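Local coordinates for 4-oxalocrotonate decarboxylase NahK (Pseudomonas putida, PDB 5D2K), which catalyses the metal-assisted decarboxylation of (3E)-2-oxohex-3-enedioate to 2-oxopent-4-enoate in the breakdown of naphthalene, at residues C105-H110 / S170-T175. The protein carries 1 engineered substitution. Numbering follows the deposited sequence.
Sequences CSKLIH and STRFIT
Lys107 meets Arg172 through the inner part of its side chain, CB and CD. Its CB lies 3.7 Å from Arg172 NH2 and its CD 3.9 Å from the same nitrogen. The approach to the guanidinium is oblique. The lysine chain then leads away, which leaves Lys107 NZ 6.2 Å from Arg172 NH2 and probably eases the repulsion between the two like charges. The backbone of Lys107 supplies the polar link: one water donates to Lys107 O (2.9 Å) and accepts from Arg172 NH2 (3.0 Å). Leu108 follows the short 3-10 turn, and its buried side chain reaches the strand. Its CD2 sits over one face of the Arg172 guanidinium, 4.1 Å from NH2. The same methyl touches both branches of Thr171, OG1 and CG2, each at 3.8 Å. The arginine chain bends at chi2 (-76°) and folds back, bringing NH1 to Thr171 O. This hydrogen bond is nearly in the guanidinium plane, but the nitrogen stands above the carbonyl plane. An alanine in place of Arg172 is likely to cost the bridging water and Thr171 O a partner each and to take from Leu108 CD2 the guanidinium it packs on. Asp150 binds the backbone of Ile109 and His110 beyond. The contact joins the loop between strands 101-103 and 112-121 to strand 170-175, which pairs with strand 139-149, carrier of the magnesium ligand Glu147, in the FAH-type fold.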
ATOM      1  N   CYS A 105     -10.471 -12.757  -8.825  1.00 15.03           N
ATOM      2  CA  CYS A 105     -10.553 -12.985  -7.386  1.00 18.33           C
ATOM      3  C   CYS A 105     -10.153 -14.396  -6.965  1.00 17.90           C
ATOM      4  O   CYS A 105      -9.972 -14.649  -5.777  1.00 15.55           O
ATOM      5  CB  CYS A 105     -11.959 -12.698  -6.873  1.00 19.11           C
ATOM      6  SG  CYS A 105     -12.428 -10.964  -6.963  1.00 21.21           S
ATOM      7  N   SER A 106     -10.015 -15.324  -7.911  1.00 16.45           N
ATOM      8  CA  SER A 106      -9.619 -16.675  -7.526  1.00 16.61           C
ATOM      9  C   SER A 106      -8.160 -16.686  -7.078  1.00 18.94           C
ATOM     10  O   SER A 106      -7.692 -17.651  -6.484  1.00 18.59           O
ATOM     11  CB  SER A 106      -9.839 -17.678  -8.670  1.00 20.44           C
ATOM     12  OG  SER A 106      -8.879 -17.532  -9.697  1.00 22.06           O
ATOM     13  N   LYS A 107      -7.448 -15.599  -7.357  1.00 14.65           N
ATOM     14  CA  LYS A 107      -6.060 -15.471  -6.929  1.00 15.19           C
ATOM     15  C   LYS A 107      -5.962 -14.674  -5.632  1.00 13.11           C
ATOM     16  O   LYS A 107      -4.864 -14.341  -5.178  1.00 12.75           O
ATOM     17  CB  LYS A 107      -5.228 -14.797  -8.023  1.00 14.68           C
ATOM     18  CG  LYS A 107      -5.248 -15.537  -9.351  1.00 18.52           C
ATOM     19  CD  LYS A 107      -4.258 -14.932 -10.336  1.00 23.23           C
ATOM     20  CE  LYS A 107      -4.067 -15.836 -11.547  1.00 41.87           C
ATOM     21  NZ  LYS A 107      -3.479 -17.157 -11.163  1.00 42.94           N
ATOM     22  N   LEU A 108      -7.120 -14.360  -5.061  1.00 12.48           N
ATOM     23  CA  LEU A 108      -7.213 -13.523  -3.872  1.00 10.01           C
ATOM     24  C   LEU A 108      -7.978 -14.243  -2.765  1.00 14.02           C
ATOM     25  O   LEU A 108      -8.778 -15.145  -3.032  1.00 15.49           O
ATOM     26  CB  LEU A 108      -7.886 -12.192  -4.221  1.00 12.90           C
ATOM     27  CG  LEU A 108      -7.230 -11.430  -5.372  1.00 12.20           C
ATOM     28  CD1 LEU A 108      -7.969 -10.113  -5.615  1.00 13.55           C
ATOM     29  CD2 LEU A 108      -5.738 -11.170  -5.086  1.00 14.68           C
ATOM     30  N   ILE A 109      -7.733 -13.840  -1.525  1.00 11.91           N
ATOM     31  CA  ILE A 109      -8.269 -14.547  -0.363  1.00 12.40           C
ATOM     32  C   ILE A 109      -9.566 -13.911   0.128  1.00 13.30           C
ATOM     33  O   ILE A 109     -10.612 -14.573   0.202  1.00 15.73           O
ATOM     34  CB  ILE A 109      -7.235 -14.572   0.776  1.00 11.65           C
ATOM     35  CG1 ILE A 109      -5.976 -15.322   0.329  1.00 11.05           C
ATOM     36  CG2 ILE A 109      -7.820 -15.226   2.022  1.00 13.96           C
ATOM     37  CD1 ILE A 109      -4.741 -15.002   1.155  1.00 14.02           C
ATOM     38  N   HIS A 110      -9.502 -12.623   0.460  1.00 11.48           N
ATOM     39  CA  HIS A 110     -10.667 -11.866   0.926  1.00 11.39           C
ATOM     40  C   HIS A 110     -10.421 -10.377   0.675  1.00 12.45           C
ATOM     41  O   HIS A 110     -10.236  -9.590   1.619  1.00 14.76           O
ATOM     42  CB  HIS A 110     -10.967 -12.134   2.415  1.00 14.04           C
ATOM     43  CG  HIS A 110      -9.752 -12.207   3.296  1.00 17.71           C
ATOM     44  ND1 HIS A 110      -9.746 -12.899   4.491  1.00 22.48           N
ATOM     45  CD2 HIS A 110      -8.511 -11.671   3.171  1.00 18.82           C
ATOM     46  CE1 HIS A 110      -8.560 -12.789   5.061  1.00 18.62           C
ATOM     47  NE2 HIS A 110      -7.791 -12.054   4.276  1.00 22.34           N
ATOM     48  N   SER A 170      -0.376  -6.028   0.762  1.00  9.75           N
ATOM     49  CA  SER A 170      -0.383  -5.631  -0.641  1.00  9.37           C
ATOM     50  C   SER A 170      -0.682  -6.806  -1.564  1.00 10.90           C
ATOM     51  O   SER A 170      -0.254  -7.937  -1.300  1.00  9.46           O
ATOM     52  CB  SER A 170       0.964  -5.019  -1.022  1.00 10.63           C
ATOM     53  OG  SER A 170       1.291  -3.924  -0.180  1.00 14.57           O
ATOM     54  N   THR A 171      -1.382  -6.544  -2.666  1.00  9.11           N
ATOM     55  CA  THR A 171      -1.583  -7.608  -3.649  1.00  9.33           C
ATOM     56  C   THR A 171      -1.894  -7.110  -5.076  1.00  8.56           C
ATOM     57  O   THR A 171      -1.393  -7.702  -6.035  1.00  9.89           O
ATOM     58  CB  THR A 171      -2.693  -8.607  -3.161  1.00  9.16           C
ATOM     59  OG1 THR A 171      -2.457  -9.904  -3.724  1.00 13.51           O
ATOM     60  CG2 THR A 171      -4.118  -8.140  -3.498  1.00 10.89           C
ATOM     61  N   ARG A 172      -2.687  -6.040  -5.228  1.00  7.87           N
ATOM     62  CA  ARG A 172      -2.914  -5.440  -6.551  1.00  8.23           C
ATOM     63  C   ARG A 172      -3.038  -3.937  -6.429  1.00  9.09           C
ATOM     64  O   ARG A 172      -3.370  -3.429  -5.362  1.00  9.23           O
ATOM     65  CB  ARG A 172      -4.195  -5.956  -7.226  1.00  9.41           C
ATOM     66  CG  ARG A 172      -4.301  -7.481  -7.408  1.00  9.80           C
ATOM     67  CD  ARG A 172      -3.440  -8.002  -8.556  1.00 10.41           C
ATOM     68  NE  ARG A 172      -3.652  -9.446  -8.737  1.00 12.09           N
ATOM     69  CZ  ARG A 172      -2.943 -10.394  -8.135  1.00 13.15           C
ATOM     70  NH1 ARG A 172      -1.948 -10.078  -7.310  1.00 11.43           N
ATOM     71  NH2 ARG A 172      -3.235 -11.674  -8.355  1.00 12.90           N
ATOM     72  N   PHE A 173      -2.782  -3.233  -7.529  1.00  8.05           N
ATOM     73  CA  PHE A 173      -3.115  -1.813  -7.584  1.00 10.49           C
ATOM     74  C   PHE A 173      -3.514  -1.451  -9.005  1.00 10.16           C
ATOM     75  O   PHE A 173      -3.005  -2.013  -9.974  1.00  9.32           O
ATOM     76  CB  PHE A 173      -1.952  -0.939  -7.076  1.00  9.66           C
ATOM     77  CG  PHE A 173      -0.729  -0.943  -7.956  1.00 10.96           C
ATOM     78  CD1 PHE A 173       0.266  -1.909  -7.801  1.00  8.66           C
ATOM     79  CD2 PHE A 173      -0.557   0.034  -8.929  1.00 10.30           C
ATOM     80  CE1 PHE A 173       1.395  -1.900  -8.616  1.00  9.38           C
ATOM     81  CE2 PHE A 173       0.566   0.049  -9.742  1.00 11.49           C
ATOM     82  CZ  PHE A 173       1.547  -0.915  -9.592  1.00 10.70           C
ATOM     83  N   ILE A 174      -4.453  -0.513  -9.104  1.00  9.50           N
ATOM     84  CA  ILE A 174      -5.039  -0.098 -10.381  1.00  9.74           C
ATOM     85  C   ILE A 174      -4.826   1.400 -10.590  1.00 10.95           C
ATOM     86  O   ILE A 174      -5.352   2.206  -9.825  1.00 10.63           O
ATOM     87  CB  ILE A 174      -6.564  -0.390 -10.432  1.00 10.46           C
ATOM     88  CG1 ILE A 174      -6.884  -1.798  -9.917  1.00 13.75           C
ATOM     89  CG2 ILE A 174      -7.110  -0.167 -11.846  1.00  9.74           C
ATOM     90  CD1 ILE A 174      -8.248  -1.925  -9.216  1.00 12.22           C
ATOM     91  N   THR A 175      -4.067   1.785 -11.611  1.00 10.23           N
ATOM     92  CA  THR A 175      -3.873   3.207 -11.899  1.00  9.94           C
ATOM     93  C   THR A 175      -4.856   3.645 -12.974  1.00 12.22           C
ATOM     94  O   THR A 175      -5.283   2.837 -13.813  1.00 14.95           O
ATOM     95  CB  THR A 175      -2.440   3.533 -12.367  1.00 12.80           C
ATOM     96  OG1 THR A 175      -2.150   2.823 -13.578  1.00 15.05           O
ATOM     97  CG2 THR A 175      -1.415   3.171 -11.291  1.00 14.08           C
TER
HETATM   98  O   HOH W   1      -2.311 -13.558  -6.259  1.00 13.28           O